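Local atomic coordinates of probable amino acid aminotransferase (Mycobacterium tuberculosis, PDB entry 6Q1S), a protein that probably acts as an amino acid aminotransferase of class IV and binds 4'-deoxy-4'-aminopyridoxal-5'-phosphate and 2-oxoglutaric acid in adjoining pockets. Residues 159-164 against 184-189; 172-175 against 181-184; 210-215 against 236-241. All coordinates share one frame; numbering follows the deposited sequence.

Interaction 1 of 3, residues 159-164 against 184-189; sequences MAVLRH and EGPRST. With PMP (4'-deoxy-4'-aminopyridoxal-5'-phosphate), chain G; AKG (2-oxoglutaric acid), chain H.
Leu-162 splits its two methyls between Pro-186 and Arg-187, and this fork carries most of the contact between helix 156-166 and the loop 184-189. Its CD2 lies 3.7 Å from CG of Pro-186. The other branch reaches over one face of the Arg-187 guanidinium, off centre toward the rim, with CD1 3.4 Å from NH1. With chi1 at -74° the Leu-162 CG stands anti to the carbonyl carbon, and the forked end projects from the helix onto both partners. Leucine suits the place, being apolar enough to pack on a proline ring and broad enough to back a flat cation as well.

Pro-186 offers a rigid apolar ring, which Val-161 also approaches loosely, while its carbonyl oxygen takes a hydrogen bond from the Asn-158 side chain. Arg-187 runs extended from CG to NE, long enough to bring its guanidinium beneath the leucine methyl and up to 2-oxoglutaric acid. At the guanidinium's edge, in its plane, NH1 gives a bent hydrogen bond (131°) to O4 of 2-oxoglutaric acid at 2.8 Å. The Met-159 methyl CE comes within 3.2 Å of that same O4. The main chain of Arg-187 serves the other ligand, its O accepting a 2.8 Å hydrogen bond from N4A of 4'-deoxy-4'-aminopyridoxal-5'-phosphate. The helix meanwhile touches the second subunit, where Arg-163 makes a salt bridge with Asp-61 of that chain.

One loop thus contacts both ligands, backed by a helix at the subunit interface, as expected of the class IV aminotransferases, which have fold type IV of the pyridoxal-phosphate enzymes.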
loop_
_atom_site.group_PDB
_atom_site.type_symbol
_atom_site.label_atom_id
_atom_site.label_comp_id
_atom_site.label_asym_id
_atom_site.label_seq_id
_atom_site.Cartn_x
_atom_site.Cartn_y
_atom_site.Cartn_z
ATOM N N MET B 159 -4.275 -3.778 6.993
ATOM C CA MET B 159 -4.370 -3.596 8.436
ATOM C C MET B 159 -5.631 -2.827 8.814
ATOM O O MET B 159 -6.248 -3.107 9.849
ATOM C CB MET B 159 -3.120 -2.883 8.951
ATOM C CG MET B 159 -1.825 -3.607 8.616
ATOM S SD MET B 159 -1.819 -5.322 9.174
ATOM C CE MET B 159 -2.190 -5.109 10.912
ATOM N N ALA B 160 -6.029 -1.856 7.988
ATOM C CA ALA B 160 -7.247 -1.098 8.263
ATOM C C ALA B 160 -8.482 -1.986 8.169
ATOM O O ALA B 160 -9.432 -1.821 8.944
ATOM C CB ALA B 160 -7.358 0.083 7.301
ATOM N N VAL B 161 -8.490 -2.927 7.222
ATOM C CA VAL B 161 -9.610 -3.855 7.098
ATOM C C VAL B 161 -9.731 -4.710 8.353
ATOM O O VAL B 161 -10.838 -4.989 8.831
ATOM C CB VAL B 161 -9.445 -4.716 5.830
ATOM C CG1 VAL B 161 -10.331 -5.948 5.893
ATOM C CG2 VAL B 161 -9.763 -3.894 4.590
ATOM N N LEU B 162 -8.596 -5.128 8.916
ATOM C CA LEU B 162 -8.627 -5.920 10.141
ATOM C C LEU B 162 -9.111 -5.088 11.323
ATOM O O LEU B 162 -9.842 -5.590 12.183
ATOM C CB LEU B 162 -7.245 -6.505 10.423
ATOM C CG LEU B 162 -6.818 -7.669 9.528
ATOM C CD1 LEU B 162 -5.331 -7.946 9.684
ATOM C CD2 LEU B 162 -7.634 -8.913 9.845
ATOM N N ARG B 163 -8.708 -3.816 11.387
ATOM C CA ARG B 163 -9.193 -2.943 12.452
ATOM C C ARG B 163 -10.683 -2.670 12.306
ATOM O O ARG B 163 -11.390 -2.535 13.312
ATOM C CB ARG B 163 -8.409 -1.631 12.459
ATOM C CG ARG B 163 -6.992 -1.753 12.997
ATOM C CD ARG B 163 -6.380 -0.382 13.240
ATOM N NE ARG B 163 -6.477 0.476 12.063
ATOM C CZ ARG B 163 -5.559 0.538 11.104
ATOM N NH1 ARG B 163 -4.463 -0.204 11.182
ATOM N NH2 ARG B 163 -5.733 1.347 10.067
ATOM N N HIS B 164 -11.173 -2.575 11.068
ATOM C CA HIS B 164 -12.601 -2.385 10.839
ATOM C C HIS B 164 -13.405 -3.555 11.389
ATOM O O HIS B 164 -14.451 -3.359 12.018
ATOM C CB HIS B 164 -12.863 -2.196 9.343
ATOM C CG HIS B 164 -14.311 -2.237 8.963
ATOM N ND1 HIS B 164 -14.931 -3.386 8.523
ATOM C CD2 HIS B 164 -15.259 -1.270 8.946
ATOM C CE1 HIS B 164 -16.198 -3.128 8.255
ATOM N NE2 HIS B 164 -16.424 -1.852 8.506
ATOM N N GLU B 184 -9.534 -14.065 -0.661
ATOM C CA GLU B 184 -8.542 -14.452 0.335
ATOM C C GLU B 184 -8.790 -13.627 1.591
ATOM O O GLU B 184 -9.758 -12.867 1.676
ATOM C CB GLU B 184 -7.117 -14.248 -0.189
ATOM C CG GLU B 184 -6.762 -12.792 -0.446
ATOM C CD GLU B 184 -5.342 -12.612 -0.951
ATOM O OE1 GLU B 184 -5.003 -11.487 -1.377
ATOM O OE2 GLU B 184 -4.565 -13.590 -0.924
ATOM N N GLY B 185 -7.910 -13.789 2.574
ATOM C CA GLY B 185 -7.913 -12.930 3.732
ATOM C C GLY B 185 -6.906 -11.809 3.578
ATOM O O GLY B 185 -6.003 -11.870 2.739
ATOM N N PRO B 186 -7.033 -10.761 4.397
ATOM C CA PRO B 186 -6.034 -9.679 4.365
ATOM C C PRO B 186 -4.647 -10.123 4.799
ATOM O O PRO B 186 -3.677 -9.390 4.566
ATOM C CB PRO B 186 -6.614 -8.634 5.326
ATOM C CG PRO B 186 -7.533 -9.410 6.217
ATOM C CD PRO B 186 -8.119 -10.484 5.353
ATOM N N ARG B 187 -4.525 -11.299 5.428
ATOM C CA ARG B 187 -3.217 -11.799 5.836
ATOM C C ARG B 187 -3.160 -13.325 5.814
ATOM O O ARG B 187 -2.298 -13.906 6.484
ATOM C CB ARG B 187 -2.861 -11.284 7.239
ATOM C CG ARG B 187 -3.848 -11.695 8.321
ATOM C CD ARG B 187 -3.445 -11.136 9.674
ATOM N NE ARG B 187 -4.473 -11.335 10.691
ATOM C CZ ARG B 187 -4.547 -10.641 11.823
ATOM N NH1 ARG B 187 -3.649 -9.700 12.087
ATOM N NH2 ARG B 187 -5.518 -10.887 12.693
ATOM N N SER B 188 -4.035 -13.988 5.060
ATOM C CA SER B 188 -4.108 -15.441 5.103
ATOM C C SER B 188 -4.765 -15.959 3.832
ATOM O O SER B 188 -5.317 -15.197 3.033
ATOM C CB SER B 188 -4.879 -15.914 6.337
ATOM O OG SER B 188 -6.064 -15.155 6.508
ATOM N N THR B 189 -4.696 -17.276 3.663
ATOM C CA THR B 189 -5.287 -17.983 2.537
ATOM C C THR B 189 -6.507 -18.757 3.012
ATOM O O THR B 189 -6.477 -19.393 4.071
ATOM C CB THR B 189 -4.274 -18.940 1.895
ATOM O OG1 THR B 189 -3.150 -18.193 1.410
ATOM C CG2 THR B 189 -4.905 -19.708 0.744
HETATM N N1 PMP G . -2.742 -13.581 1.499
HETATM C C2 PMP G . -2.185 -12.421 1.922
HETATM C C2A PMP G . -2.719 -11.103 1.423
HETATM C C3 PMP G . -1.048 -12.442 2.876
HETATM O O3 PMP G . -0.472 -11.290 3.316
HETATM C C4 PMP G . -0.565 -13.764 3.333
HETATM C C4A PMP G . 0.585 -13.891 4.304
HETATM N N4A PMP G . 0.225 -13.244 5.577
HETATM C C5 PMP G . -1.260 -14.958 2.796
HETATM C C6 PMP G . -2.314 -14.791 1.902
HETATM C C5A PMP G . -0.821 -16.344 3.214
HETATM O O4P PMP G . 0.489 -16.601 2.712
HETATM P P PMP G . 1.505 -17.554 3.520
HETATM O O1P PMP G . 1.748 -16.949 4.881
HETATM O O2P PMP G . 0.880 -18.923 3.660
HETATM O O3P PMP G . 2.804 -17.652 2.758
HETATM C C1 AKG H . 0.130 -12.953 10.514
HETATM O O1 AKG H . -0.852 -12.685 11.238
HETATM O O2 AKG H . 0.718 -14.055 10.579
HETATM C C2 AKG H . 0.605 -11.952 9.562
HETATM O O5 AKG H . 0.696 -12.232 8.377
HETATM C C3 AKG H . 0.977 -10.570 10.046
HETATM C C4 AKG H . -0.252 -9.669 10.000
HETATM C C5 AKG H . -0.367 -8.884 11.284
HETATM O O3 AKG H . 0.570 -8.957 12.109
HETATM O O4 AKG H . -1.394 -8.198 11.478
#

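Interaction 2 of 3, residues 172-175 against 181-184; sequences DVIF and YVLE. With PMP (4'-deoxy-4'-aminopyridoxal-5'-phosphate), chain G.
Phe-175 uses both of its main-chain polar groups on two successive residues of the loop 181-184. Its N gives a hydrogen bond to O of Glu-184 at 2.8 Å. In return its O accepts from N of Leu-183 at 3.0 Å, a fairly straight bond (165°). Together they clamp the loop to the end of strand 172-176.

Several neighbouring polar groups have partners too. Asp-172 turns OD1 back on the next residue, where the anti lone pair takes the N-H of Val-173 at 2.7 Å; its OD2 has a long, weak ion pair with Arg-187. Ile-174 uses its backbone on the neighbouring strand 126-132, and Val-182 is bonded through its backbone to Leu-239.

Apolar atoms fill in alongside. CG2 of Ile-174 meets CG1 of Val-182 at 4.0 Å, two beta-branched chains whose methyls sit close to the backbone and pack where strand and loop meet; Leu-244 of helix 241-245 touches both. The Phe-175 ring leads away from the loop toward Val-161 of helix 156-166, and CG1 of Val-173 lies over one face, offset toward the rim.

The first bond of the Glu-184 side chain leads away from the strand. CG is in the crowded position between backbone N and carbonyl carbon (chi1 65°), and beyond it the chain is extended, bringing OE2 to 3.0 Å from N1 of 4'-deoxy-4'-aminopyridoxal-5'-phosphate. The same oxygen accepts a hydrogen bond from N of Leu-215. Held through its main-chain O by the strand and through its carboxylate by Leu-215, Glu-184 is fixed at both ends, consistent with the glutamate that faces the pyridine nitrogen in fold type IV enzymes.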
loop_
_atom_site.group_PDB
_atom_site.type_symbol
_atom_site.label_atom_id
_atom_site.label_comp_id
_atom_site.label_asym_id
_atom_site.label_seq_id
_atom_site.Cartn_x
_atom_site.Cartn_y
_atom_site.Cartn_z
ATOM N N ASP B 172 -10.972 -11.595 12.163
ATOM C CA ASP B 172 -10.336 -11.585 10.852
ATOM C C ASP B 172 -11.401 -11.294 9.801
ATOM O O ASP B 172 -12.561 -11.021 10.127
ATOM C CB ASP B 172 -9.615 -12.909 10.588
ATOM C CG ASP B 172 -8.345 -12.729 9.780
ATOM O OD1 ASP B 172 -8.395 -12.063 8.725
ATOM O OD2 ASP B 172 -7.298 -13.267 10.196
ATOM N N VAL B 173 -11.003 -11.359 8.534
ATOM C CA VAL B 173 -11.857 -10.981 7.415
ATOM C C VAL B 173 -11.658 -11.993 6.298
ATOM O O VAL B 173 -10.553 -12.507 6.101
ATOM C CB VAL B 173 -11.542 -9.549 6.921
ATOM C CG1 VAL B 173 -12.206 -9.263 5.579
ATOM C CG2 VAL B 173 -11.976 -8.523 7.943
ATOM N N ILE B 174 -12.737 -12.297 5.586
ATOM C CA ILE B 174 -12.677 -13.046 4.340
ATOM C C ILE B 174 -13.142 -12.104 3.239
ATOM O O ILE B 174 -14.300 -11.667 3.235
ATOM C CB ILE B 174 -13.534 -14.320 4.388
ATOM C CG1 ILE B 174 -12.936 -15.320 5.379
ATOM C CG2 ILE B 174 -13.634 -14.941 3.001
ATOM C CD1 ILE B 174 -13.710 -16.610 5.489
ATOM N N PHE B 175 -12.236 -11.770 2.325
ATOM C CA PHE B 175 -12.563 -10.866 1.233
ATOM C C PHE B 175 -13.421 -11.578 0.198
ATOM O O PHE B 175 -13.108 -12.698 -0.219
ATOM C CB PHE B 175 -11.288 -10.339 0.576
ATOM C CG PHE B 175 -10.720 -9.122 1.240
ATOM C CD1 PHE B 175 -11.526 -8.032 1.522
ATOM C CD2 PHE B 175 -9.382 -9.069 1.586
ATOM C CE1 PHE B 175 -11.006 -6.908 2.131
ATOM C CE2 PHE B 175 -8.855 -7.948 2.199
ATOM C CZ PHE B 175 -9.670 -6.865 2.471
ATOM N N TYR B 181 -17.406 -14.091 -5.552
ATOM C CA TYR B 181 -16.508 -15.218 -5.359
ATOM C C TYR B 181 -15.535 -14.932 -4.220
ATOM O O TYR B 181 -15.110 -13.791 -4.015
ATOM C CB TYR B 181 -15.732 -15.516 -6.650
ATOM C CG TYR B 181 -16.625 -15.964 -7.791
ATOM C CD1 TYR B 181 -17.013 -15.069 -8.781
ATOM C CD2 TYR B 181 -17.087 -17.270 -7.876
ATOM C CE1 TYR B 181 -17.831 -15.459 -9.821
ATOM C CE2 TYR B 181 -17.908 -17.671 -8.916
ATOM C CZ TYR B 181 -18.277 -16.759 -9.885
ATOM O OH TYR B 181 -19.094 -17.155 -10.920
ATOM N N VAL B 182 -15.185 -15.984 -3.481
ATOM C CA VAL B 182 -14.253 -15.851 -2.366
ATOM C C VAL B 182 -12.847 -15.599 -2.895
ATOM O O VAL B 182 -12.376 -16.284 -3.815
ATOM C CB VAL B 182 -14.300 -17.100 -1.474
ATOM C CG1 VAL B 182 -13.266 -16.998 -0.358
ATOM C CG2 VAL B 182 -15.690 -17.269 -0.888
ATOM N N LEU B 183 -12.166 -14.612 -2.311
ATOM C CA LEU B 183 -10.814 -14.264 -2.723
ATOM C C LEU B 183 -9.785 -14.805 -1.735
ATOM O O LEU B 183 -9.230 -15.889 -1.941
ATOM C CB LEU B 183 -10.678 -12.746 -2.857
ATOM C CG LEU B 183 -11.492 -12.097 -3.977
ATOM C CD1 LEU B 183 -11.366 -10.585 -3.930
ATOM C CD2 LEU B 183 -11.034 -12.625 -5.325
ATOM N N GLU B 184 -9.534 -14.065 -0.661
ATOM C CA GLU B 184 -8.542 -14.452 0.335
ATOM C C GLU B 184 -8.790 -13.627 1.591
ATOM O O GLU B 184 -9.758 -12.867 1.676
ATOM C CB GLU B 184 -7.117 -14.248 -0.189
ATOM C CG GLU B 184 -6.762 -12.792 -0.446
ATOM C CD GLU B 184 -5.342 -12.612 -0.951
ATOM O OE1 GLU B 184 -5.003 -11.487 -1.377
ATOM O OE2 GLU B 184 -4.565 -13.590 -0.924
HETATM N N1 PMP G . -2.742 -13.581 1.499
HETATM C C2 PMP G . -2.185 -12.421 1.922
HETATM C C2A PMP G . -2.719 -11.103 1.423
HETATM C C3 PMP G . -1.048 -12.442 2.876
HETATM O O3 PMP G . -0.472 -11.290 3.316
HETATM C C4 PMP G . -0.565 -13.764 3.333
HETATM C C4A PMP G . 0.585 -13.891 4.304
HETATM N N4A PMP G . 0.225 -13.244 5.577
HETATM C C5 PMP G . -1.260 -14.958 2.796
HETATM C C6 PMP G . -2.314 -14.791 1.902
HETATM C C5A PMP G . -0.821 -16.344 3.214
HETATM O O4P PMP G . 0.489 -16.601 2.712
HETATM P P PMP G . 1.505 -17.554 3.520
HETATM O O1P PMP G . 1.748 -16.949 4.881
HETATM O O2P PMP G . 0.880 -18.923 3.660
HETATM O O3P PMP G . 2.804 -17.652 2.758
#

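Interaction 3 of 3, residues 210-215 against 236-241; sequences PWYPIL and YRALRV
A tyrosine hydroxyl laid against a methyl group is the odd feature here: OH of Tyr-212 comes 3.3 Å from CB of Ala-238, and no hydrogen bond links 210-215 to 236-241. The hydroxyl, at the far end of the Tyr-212 side chain, is the part that touches Ala-238. Tyr-212 turns CG to the side facing away from its own carbonyl carbon (chi1 -79°), and the ring swings out from the loop toward Ala-238. A small residue suits this spot, since its single methyl lets the phenol come close to the backbone; OH is only 3.6 Å from CA of Ala-238.

The second touch is between Pro-210 and Tyr-236. CD of the proline lies 3.8 Å from CD1 of the tyrosine, coming obliquely to the ring, and the two side chains cross at about a right angle, a compact apolar ring against a broad aromatic one. Just beyond, Pro-213 centres an inverse gamma turn, closed by a short bond from N of Ile-214 to O of Tyr-212 (2.6 Å), which bends the chain away after its contact.

Tyr-236 ends strand 233-236, packing edge-to-face with Phe-224 and hydrogen-bonding through OH to Gln-220, both on helix 218-229. The contact therefore joins the loop leading from strand 204-207 into that helix to the one between strand 233-236 and helix 241-245.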
loop_
_atom_site.group_PDB
_atom_site.type_symbol
_atom_site.label_atom_id
_atom_site.label_comp_id
_atom_site.label_asym_id
_atom_site.label_seq_id
_atom_site.Cartn_x
_atom_site.Cartn_y
_atom_site.Cartn_z
ATOM N N PRO B 210 -5.566 -19.575 -8.596
ATOM C CA PRO B 210 -4.489 -18.576 -8.526
ATOM C C PRO B 210 -4.663 -17.402 -9.472
ATOM O O PRO B 210 -4.065 -16.347 -9.224
ATOM C CB PRO B 210 -3.240 -19.387 -8.891
ATOM C CG PRO B 210 -3.756 -20.487 -9.754
ATOM C CD PRO B 210 -5.118 -20.832 -9.221
ATOM N N TRP B 211 -5.455 -17.533 -10.536
ATOM C CA TRP B 211 -5.639 -16.396 -11.428
ATOM C C TRP B 211 -6.520 -15.313 -10.824
ATOM O O TRP B 211 -6.663 -14.246 -11.432
ATOM C CB TRP B 211 -6.205 -16.858 -12.776
ATOM C CG TRP B 211 -7.416 -17.734 -12.697
ATOM C CD1 TRP B 211 -8.718 -17.329 -12.626
ATOM C CD2 TRP B 211 -7.440 -19.165 -12.680
ATOM N NE1 TRP B 211 -9.550 -18.420 -12.572
ATOM C CE2 TRP B 211 -8.790 -19.560 -12.603
ATOM C CE3 TRP B 211 -6.449 -20.150 -12.723
ATOM C CZ2 TRP B 211 -9.174 -20.899 -12.570
ATOM C CZ3 TRP B 211 -6.833 -21.479 -12.687
ATOM C CH2 TRP B 211 -8.183 -21.841 -12.610
ATOM N N TYR B 212 -7.105 -15.553 -9.651
ATOM C CA TYR B 212 -7.783 -14.493 -8.928
ATOM C C TYR B 212 -6.778 -13.438 -8.467
ATOM O O TYR B 212 -5.592 -13.730 -8.297
ATOM C CB TYR B 212 -8.522 -15.056 -7.715
ATOM C CG TYR B 212 -9.848 -15.720 -8.014
ATOM C CD1 TYR B 212 -10.244 -15.990 -9.317
ATOM C CD2 TYR B 212 -10.718 -16.052 -6.983
ATOM C CE1 TYR B 212 -11.465 -16.594 -9.581
ATOM C CE2 TYR B 212 -11.936 -16.650 -7.237
ATOM C CZ TYR B 212 -12.305 -16.920 -8.536
ATOM O OH TYR B 212 -13.519 -17.515 -8.784
ATOM N N PRO B 213 -7.230 -12.197 -8.252
ATOM C CA PRO B 213 -6.323 -11.155 -7.748
ATOM C C PRO B 213 -5.923 -11.370 -6.296
ATOM O O PRO B 213 -6.251 -10.546 -5.437
ATOM C CB PRO B 213 -7.143 -9.869 -7.915
ATOM C CG PRO B 213 -8.563 -10.328 -7.856
ATOM C CD PRO B 213 -8.578 -11.669 -8.527
ATOM N N ILE B 214 -5.217 -12.463 -6.004
ATOM C CA ILE B 214 -4.865 -12.832 -4.638
ATOM C C ILE B 214 -3.411 -13.287 -4.602
ATOM O O ILE B 214 -2.779 -13.517 -5.635
ATOM C CB ILE B 214 -5.780 -13.940 -4.074
ATOM C CG1 ILE B 214 -5.625 -15.229 -4.880
ATOM C CG2 ILE B 214 -7.234 -13.493 -4.068
ATOM C CD1 ILE B 214 -6.388 -16.400 -4.299
ATOM N N LEU B 215 -2.887 -13.417 -3.387
ATOM C CA LEU B 215 -1.554 -13.963 -3.190
ATOM C C LEU B 215 -1.596 -15.487 -3.185
ATOM O O LEU B 215 -2.571 -16.104 -2.747
ATOM C CB LEU B 215 -0.948 -13.464 -1.875
ATOM C CG LEU B 215 -0.392 -12.041 -1.716
ATOM C CD1 LEU B 215 0.857 -11.853 -2.563
ATOM C CD2 LEU B 215 -1.419 -10.951 -2.023
ATOM N N TYR B 236 -8.537 -26.313 -7.164
ATOM C CA TYR B 236 -8.744 -24.872 -7.179
ATOM C C TYR B 236 -10.085 -24.609 -7.846
ATOM O O TYR B 236 -10.259 -24.905 -9.033
ATOM C CB TYR B 236 -7.611 -24.155 -7.916
ATOM C CG TYR B 236 -6.252 -24.352 -7.281
ATOM C CD1 TYR B 236 -5.707 -23.381 -6.456
ATOM C CD2 TYR B 236 -5.528 -25.520 -7.485
ATOM C CE1 TYR B 236 -4.473 -23.557 -5.865
ATOM C CE2 TYR B 236 -4.292 -25.704 -6.901
ATOM C CZ TYR B 236 -3.770 -24.720 -6.089
ATOM O OH TYR B 236 -2.537 -24.896 -5.500
ATOM N N ARG B 237 -11.026 -24.059 -7.085
ATOM C CA ARG B 237 -12.390 -23.882 -7.551
ATOM C C ARG B 237 -12.853 -22.462 -7.267
ATOM O O ARG B 237 -12.258 -21.736 -6.466
ATOM C CB ARG B 237 -13.350 -24.879 -6.882
ATOM C CG ARG B 237 -12.974 -26.347 -7.050
ATOM C CD ARG B 237 -14.211 -27.227 -7.145
ATOM N NE ARG B 237 -13.975 -28.579 -6.640
ATOM C CZ ARG B 237 -13.379 -29.552 -7.324
ATOM N NH1 ARG B 237 -12.942 -29.333 -8.557
ATOM N NH2 ARG B 237 -13.217 -30.746 -6.768
ATOM N N ALA B 238 -13.901 -22.055 -7.973
ATOM C CA ALA B 238 -14.549 -20.772 -7.721
ATOM C C ALA B 238 -15.479 -20.938 -6.525
ATOM O O ALA B 238 -16.581 -21.475 -6.651
ATOM C CB ALA B 238 -15.308 -20.299 -8.954
ATOM N N LEU B 239 -15.043 -20.473 -5.357
ATOM C CA LEU B 239 -15.836 -20.609 -4.143
ATOM C C LEU B 239 -16.701 -19.373 -3.960
ATOM O O LEU B 239 -16.275 -18.251 -4.246
ATOM C CB LEU B 239 -14.961 -20.811 -2.900
ATOM C CG LEU B 239 -14.164 -22.090 -2.612
ATOM C CD1 LEU B 239 -13.164 -22.440 -3.686
ATOM C CD2 LEU B 239 -13.457 -21.955 -1.269
ATOM N N ARG B 240 -17.918 -19.592 -3.483
ATOM C CA ARG B 240 -18.858 -18.527 -3.178
ATOM C C ARG B 240 -19.105 -18.481 -1.678
ATOM O O ARG B 240 -18.644 -19.341 -0.921
ATOM C CB ARG B 240 -20.180 -18.756 -3.920
ATOM C CG ARG B 240 -20.021 -19.111 -5.390
ATOM C CD ARG B 240 -20.158 -17.886 -6.269
ATOM N NE ARG B 240 -21.502 -17.322 -6.202
ATOM C CZ ARG B 240 -21.865 -16.192 -6.797
ATOM N NH1 ARG B 240 -20.982 -15.498 -7.500
ATOM N NH2 ARG B 240 -23.111 -15.753 -6.684
ATOM N N VAL B 241 -19.828 -17.445 -1.247
ATOM C CA VAL B 241 -20.127 -17.308 0.174
ATOM C C VAL B 241 -20.991 -18.472 0.640
ATOM O O VAL B 241 -20.846 -18.952 1.771
ATOM C CB VAL B 241 -20.797 -15.947 0.454
ATOM C CG1 VAL B 241 -21.306 -15.881 1.882
ATOM C CG2 VAL B 241 -19.814 -14.816 0.205
#

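Overall arrangement
Interactions 1 and 2 have centres about 8 Å apart and end on the same chain stretch, sharing Glu-184; helix 156-166 leads into strand 172-176, and the loop after that strand returns to both. Interaction 3 follows later in the chain, its centre about 9 Å from that of interaction 2 and about 16 Å from that of interaction 1. Probable hydrogen bonds tie it back: Val-182 N to Leu-239 O joins interactions 2 and 3, and Leu-215 N to Glu-184 OE2 joins it to both others. Strands 172-176, 204-207 and 233-236 belong to one mixed sheet. Of interaction 3, only Leu-215 belongs to the 4'-deoxy-4'-aminopyridoxal-5'-phosphate pocket; the rest packs farther out.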